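Local coordinates for biphenyl-2,3-diol 1,2-dioxygenase III-related protein (Vibrio cholerae, PDB 3EY8) that is probably a metal-dependent enzyme or related protein of the glyoxalase/dioxygenase (vicinal oxygen chelate) superfamily, although its substrate and reaction are unknown, at residues 35-38 / 44-47; 89-94 / 113-118. The protein carries 9 engineered substitutions. One frame throughout, in Å; residues are numbered along the deposited sequence.

Interaction 1. Residues 35-38 / 44-47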
# COMPACT_ATOMS: atom_id res chain seq x y z
N LYS B 35 11.81 4.24 -10.12
CA LYS B 35 13.20 4.58 -9.91
C LYS B 35 13.73 3.76 -8.74
O LYS B 35 13.34 3.99 -7.60
CB LYS B 35 13.30 6.07 -9.58
CG LYS B 35 14.69 6.67 -9.53
CD LYS B 35 14.60 8.11 -9.05
CE LYS B 35 15.78 8.95 -9.51
NZ LYS B 35 15.62 10.38 -9.14
N ALA B 36 14.59 2.79 -9.03
CA ALA B 36 15.17 1.98 -7.97
C ALA B 36 16.30 2.75 -7.29
O ALA B 36 17.21 3.24 -7.96
CB ALA B 36 15.69 0.66 -8.52
N VAL B 37 16.23 2.87 -5.97
CA VAL B 37 17.27 3.56 -5.22
C VAL B 37 17.77 2.69 -4.08
O VAL B 37 17.15 1.68 -3.75
CB VAL B 37 16.77 4.90 -4.65
CG1 VAL B 37 16.29 5.82 -5.77
CG2 VAL B 37 15.64 4.65 -3.65
N SER B 38 18.89 3.08 -3.49
CA SER B 38 19.39 2.42 -2.29
C SER B 38 19.80 3.47 -1.27
O SER B 38 20.13 4.60 -1.61
CB SER B 38 20.54 1.47 -2.61
OG SER B 38 21.55 2.11 -3.37
N ILE B 44 16.93 -1.12 -0.04
CA ILE B 44 16.51 -0.88 -1.42
C ILE B 44 15.06 -0.43 -1.48
O ILE B 44 14.20 -0.94 -0.74
CB ILE B 44 16.65 -2.16 -2.27
CG1 ILE B 44 18.09 -2.70 -2.22
CG2 ILE B 44 16.21 -1.90 -3.71
CD1 ILE B 44 19.11 -1.85 -2.96
N ALA B 45 14.77 0.53 -2.35
CA ALA B 45 13.40 1.00 -2.52
C ALA B 45 13.10 1.35 -3.98
O ALA B 45 14.01 1.56 -4.78
CB ALA B 45 13.13 2.19 -1.63
N LEU B 46 11.82 1.41 -4.30
CA LEU B 46 11.34 1.87 -5.60
C LEU B 46 10.55 3.17 -5.44
O LEU B 46 9.55 3.21 -4.71
CB LEU B 46 10.44 0.81 -6.22
CG LEU B 46 11.16 -0.46 -6.70
CD1 LEU B 46 10.18 -1.62 -6.82
CD2 LEU B 46 11.86 -0.20 -8.01
N GLU B 47 10.99 4.23 -6.12
CA GLU B 47 10.34 5.54 -6.00
C GLU B 47 9.39 5.84 -7.16
O GLU B 47 9.68 5.53 -8.31
CB GLU B 47 11.38 6.66 -5.90
CG GLU B 47 12.29 6.58 -4.68
CD GLU B 47 13.33 7.69 -4.64
OE1 GLU B 47 13.46 8.46 -5.62
OE2 GLU B 47 14.03 7.78 -3.61
O HOH W 1 15.29 10.46 -6.02
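E47 lies against K35 and V37 of the antiparallel partner strand, and its side chain can be followed across them. CG, anti to its own carbonyl carbon (chi1 -62°), leads the chain over residues 35-38: CB starts 3.7 Å from K35 O, and CG reaches the CG2 methyl of V37. From there the chain runs extended, so the carboxylate lies over the valine, the two side chains crossing at about a right angle; CD is 3.7 Å from V37 CG1, and OE2 sits 3.5 Å from V37 CG2. The other oxygen, E47 OE1, lies 3.6 Å from K35 CD. The lysine stretches on past it, its ammonium staying 4.6 Å (NZ to OE1) from the carboxylate, too far for a salt bridge. One water spans the gap, its O donating a hydrogen bond to E47 OE1 (2.7 Å) and accepting one from K35 NZ.

Beneath, four nearly straight backbone bonds link K35 with E47 and V37 with A45 in both directions. A36 and L46, S38 and I44 form the non-hydrogen-bonded pairs. On their face A36 CB touches L46 CD2, and I44 CD1 meets S38 CB at 3.6 Å. That face packs on helix 21-32 through T25, I21 and Y28, while the side chain of A45, on the other, is about 7 Å from that of H13, a residue of the calcium site, which holds no metal in this chain. The arrangement is a beta hairpin at the margin of a four-stranded mixed sheet, the second and third strands of a beta-alpha-beta-beta-beta unit of the vicinal oxygen chelate fold.

Interaction 2. Residues 89-94 / 113-118; sequences EYVENQ and TSFYFR. Engineered in segment 89-94: E89 (natural residue Lys), Y90 (natural residue His).
The ring of F117 receives V91 on one face, whereas the ring of F115 meets the same valine at its edge. Over F117, methyl CG1 of V91 makes a CH-pi contact, 4.2 Å from the ring centroid and 18° off the normal, displaced toward the rim carrying CD1 and CE1. At F115 the second methyl, CG2, lies in the ring plane beside the edge, 3.9 Å from CZ, and V91 CB comes to 4.1 Å from CE1. A single branched side chain thus serves two aromatic rings differently, one methyl to each. The fork is set by chi1 of 171°: CG1 stands anti to the backbone N of V91 and CG2 anti to its carbonyl carbon. F115 and F117, two residues apart on the strand, present their rings on one side. No hydrogen bond joins the two segments; the contact is wholly apolar and buried.

A third flat group, the ring of Y90, an engineered residue, takes no part in the contact across the segments; its OH is hydrogen-bonded to K30 O, and it packs on M6 of the second subunit. One face of this ring carries NE2 of Q94 3.5 Å above the plane over its centre. The same NE2 donates to Y90 O at 3.0 Å, with that oxygen close to the plane of the amide, so the glutamine folds back beside the ring.

Helix 84-93 covers strand 110-118 here, and L84, A87 and M88 on its earlier turns also pack on F115. Beside it, helix 21-32 brings V31 onto both V91 and F117, and F27 onto F117. From strand 124-129, V127 packs on both rings and I125 on F117.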
# COMPACT_ATOMS: atom_id res chain seq x y z
N GLU B 89 -0.15 -1.12 -24.06
CA GLU B 89 0.75 -1.49 -25.15
C GLU B 89 2.18 -1.58 -24.65
O GLU B 89 2.91 -2.51 -24.99
CB GLU B 89 0.64 -0.49 -26.30
CG GLU B 89 1.38 -0.92 -27.56
CD GLU B 89 1.35 0.13 -28.66
OE1 GLU B 89 1.06 1.31 -28.35
OE2 GLU B 89 1.62 -0.22 -29.82
N TYR B 90 2.59 -0.61 -23.84
CA TYR B 90 3.94 -0.59 -23.30
C TYR B 90 4.22 -1.82 -22.44
O TYR B 90 5.25 -2.48 -22.59
CB TYR B 90 4.19 0.68 -22.47
CG TYR B 90 5.58 0.71 -21.87
CD1 TYR B 90 6.65 1.24 -22.58
CD2 TYR B 90 5.83 0.17 -20.61
CE1 TYR B 90 7.92 1.26 -22.05
CE2 TYR B 90 7.10 0.18 -20.07
CZ TYR B 90 8.14 0.73 -20.80
OH TYR B 90 9.42 0.74 -20.28
N VAL B 91 3.31 -2.11 -21.52
CA VAL B 91 3.50 -3.24 -20.63
C VAL B 91 3.59 -4.54 -21.43
O VAL B 91 4.49 -5.35 -21.22
CB VAL B 91 2.40 -3.30 -19.56
CG1 VAL B 91 2.49 -4.61 -18.79
CG2 VAL B 91 2.53 -2.10 -18.62
N GLU B 92 2.65 -4.76 -22.34
CA GLU B 92 2.70 -5.94 -23.20
C GLU B 92 4.00 -6.00 -24.00
O GLU B 92 4.54 -7.09 -24.22
CB GLU B 92 1.52 -5.96 -24.17
CG GLU B 92 0.24 -6.44 -23.55
CD GLU B 92 -0.76 -6.91 -24.58
OE1 GLU B 92 -0.68 -6.45 -25.74
OE2 GLU B 92 -1.63 -7.73 -24.23
N ASN B 93 4.49 -4.85 -24.43
CA ASN B 93 5.73 -4.78 -25.19
C ASN B 93 6.95 -5.19 -24.37
O ASN B 93 8.02 -5.44 -24.93
CB ASN B 93 5.92 -3.39 -25.79
CG ASN B 93 5.05 -3.15 -27.00
OD1 ASN B 93 4.28 -4.03 -27.41
ND2 ASN B 93 5.15 -1.96 -27.59
N GLN B 94 6.80 -5.25 -23.05
CA GLN B 94 7.89 -5.74 -22.21
C GLN B 94 7.77 -7.26 -22.01
O GLN B 94 8.58 -7.86 -21.31
CB GLN B 94 7.92 -5.01 -20.86
CG GLN B 94 7.80 -3.50 -20.98
CD GLN B 94 8.74 -2.92 -22.04
OE1 GLN B 94 9.95 -3.14 -22.00
NE2 GLN B 94 8.17 -2.17 -22.98
N THR B 113 -10.40 3.51 -14.88
CA THR B 113 -10.29 2.39 -15.81
C THR B 113 -8.96 1.69 -15.54
O THR B 113 -7.92 2.35 -15.41
CB THR B 113 -10.36 2.88 -17.26
OG1 THR B 113 -11.56 3.65 -17.44
CG2 THR B 113 -10.37 1.71 -18.22
N SER B 114 -8.99 0.35 -15.46
CA SER B 114 -7.84 -0.42 -14.98
C SER B 114 -7.42 -1.53 -15.94
O SER B 114 -8.23 -2.02 -16.72
CB SER B 114 -8.17 -1.06 -13.62
OG SER B 114 -8.46 -0.11 -12.62
N PHE B 115 -6.15 -1.93 -15.86
CA PHE B 115 -5.72 -3.22 -16.39
C PHE B 115 -4.82 -3.90 -15.35
O PHE B 115 -4.33 -3.25 -14.44
CB PHE B 115 -5.07 -3.12 -17.79
CG PHE B 115 -3.72 -2.44 -17.82
CD1 PHE B 115 -2.55 -3.18 -17.82
CD2 PHE B 115 -3.62 -1.06 -17.93
CE1 PHE B 115 -1.30 -2.56 -17.89
CE2 PHE B 115 -2.38 -0.43 -18.00
CZ PHE B 115 -1.23 -1.19 -17.98
N TYR B 116 -4.63 -5.21 -15.48
CA TYR B 116 -4.00 -6.01 -14.43
C TYR B 116 -2.90 -6.91 -14.97
O TYR B 116 -2.99 -7.44 -16.07
CB TYR B 116 -5.03 -6.93 -13.77
CG TYR B 116 -6.17 -6.25 -13.05
CD1 TYR B 116 -7.29 -5.83 -13.74
CD2 TYR B 116 -6.12 -6.05 -11.68
CE1 TYR B 116 -8.34 -5.22 -13.09
CE2 TYR B 116 -7.17 -5.43 -11.02
CZ TYR B 116 -8.27 -5.02 -11.73
OH TYR B 116 -9.32 -4.41 -11.09
N PHE B 117 -1.87 -7.10 -14.16
CA PHE B 117 -0.85 -8.10 -14.45
C PHE B 117 -0.17 -8.44 -13.13
O PHE B 117 -0.44 -7.81 -12.11
CB PHE B 117 0.16 -7.58 -15.47
CG PHE B 117 0.79 -6.27 -15.09
CD1 PHE B 117 0.20 -5.08 -15.46
CD2 PHE B 117 1.97 -6.24 -14.35
CE1 PHE B 117 0.78 -3.87 -15.10
CE2 PHE B 117 2.55 -5.02 -13.99
CZ PHE B 117 1.95 -3.84 -14.37
N ARG B 118 0.73 -9.42 -13.15
CA ARG B 118 1.43 -9.82 -11.94
C ARG B 118 2.91 -9.49 -12.00
O ARG B 118 3.53 -9.53 -13.07
CB ARG B 118 1.25 -11.32 -11.67
CG ARG B 118 -0.18 -11.68 -11.34
CD ARG B 118 -0.36 -13.11 -10.90
NE ARG B 118 -1.79 -13.40 -10.81
CZ ARG B 118 -2.56 -13.05 -9.78
NH1 ARG B 118 -2.03 -12.42 -8.74
NH2 ARG B 118 -3.85 -13.35 -9.78

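How the interactions relate
Interaction 1 joins two neighbouring strands within one sheet, at its outer margin and partly exposed; interaction 2 joins a helix to the other sheet and is fully buried. Their chemistry follows: 35-38 / 44-47 is held by paired backbone bonds, with a charged pair and a water on one face, while 89-94 / 113-118 rests on a valine and two phenylalanine rings alone. They share no element and do not touch, their nearest atoms being about 11 Å apart. Helix 21-32 connects them indirectly, packing on I44 and L46 in the first and on V91 and F117 in the second. Each sheet carries one calcium-site residue, H13 and E126, though no metal is bound to this chain.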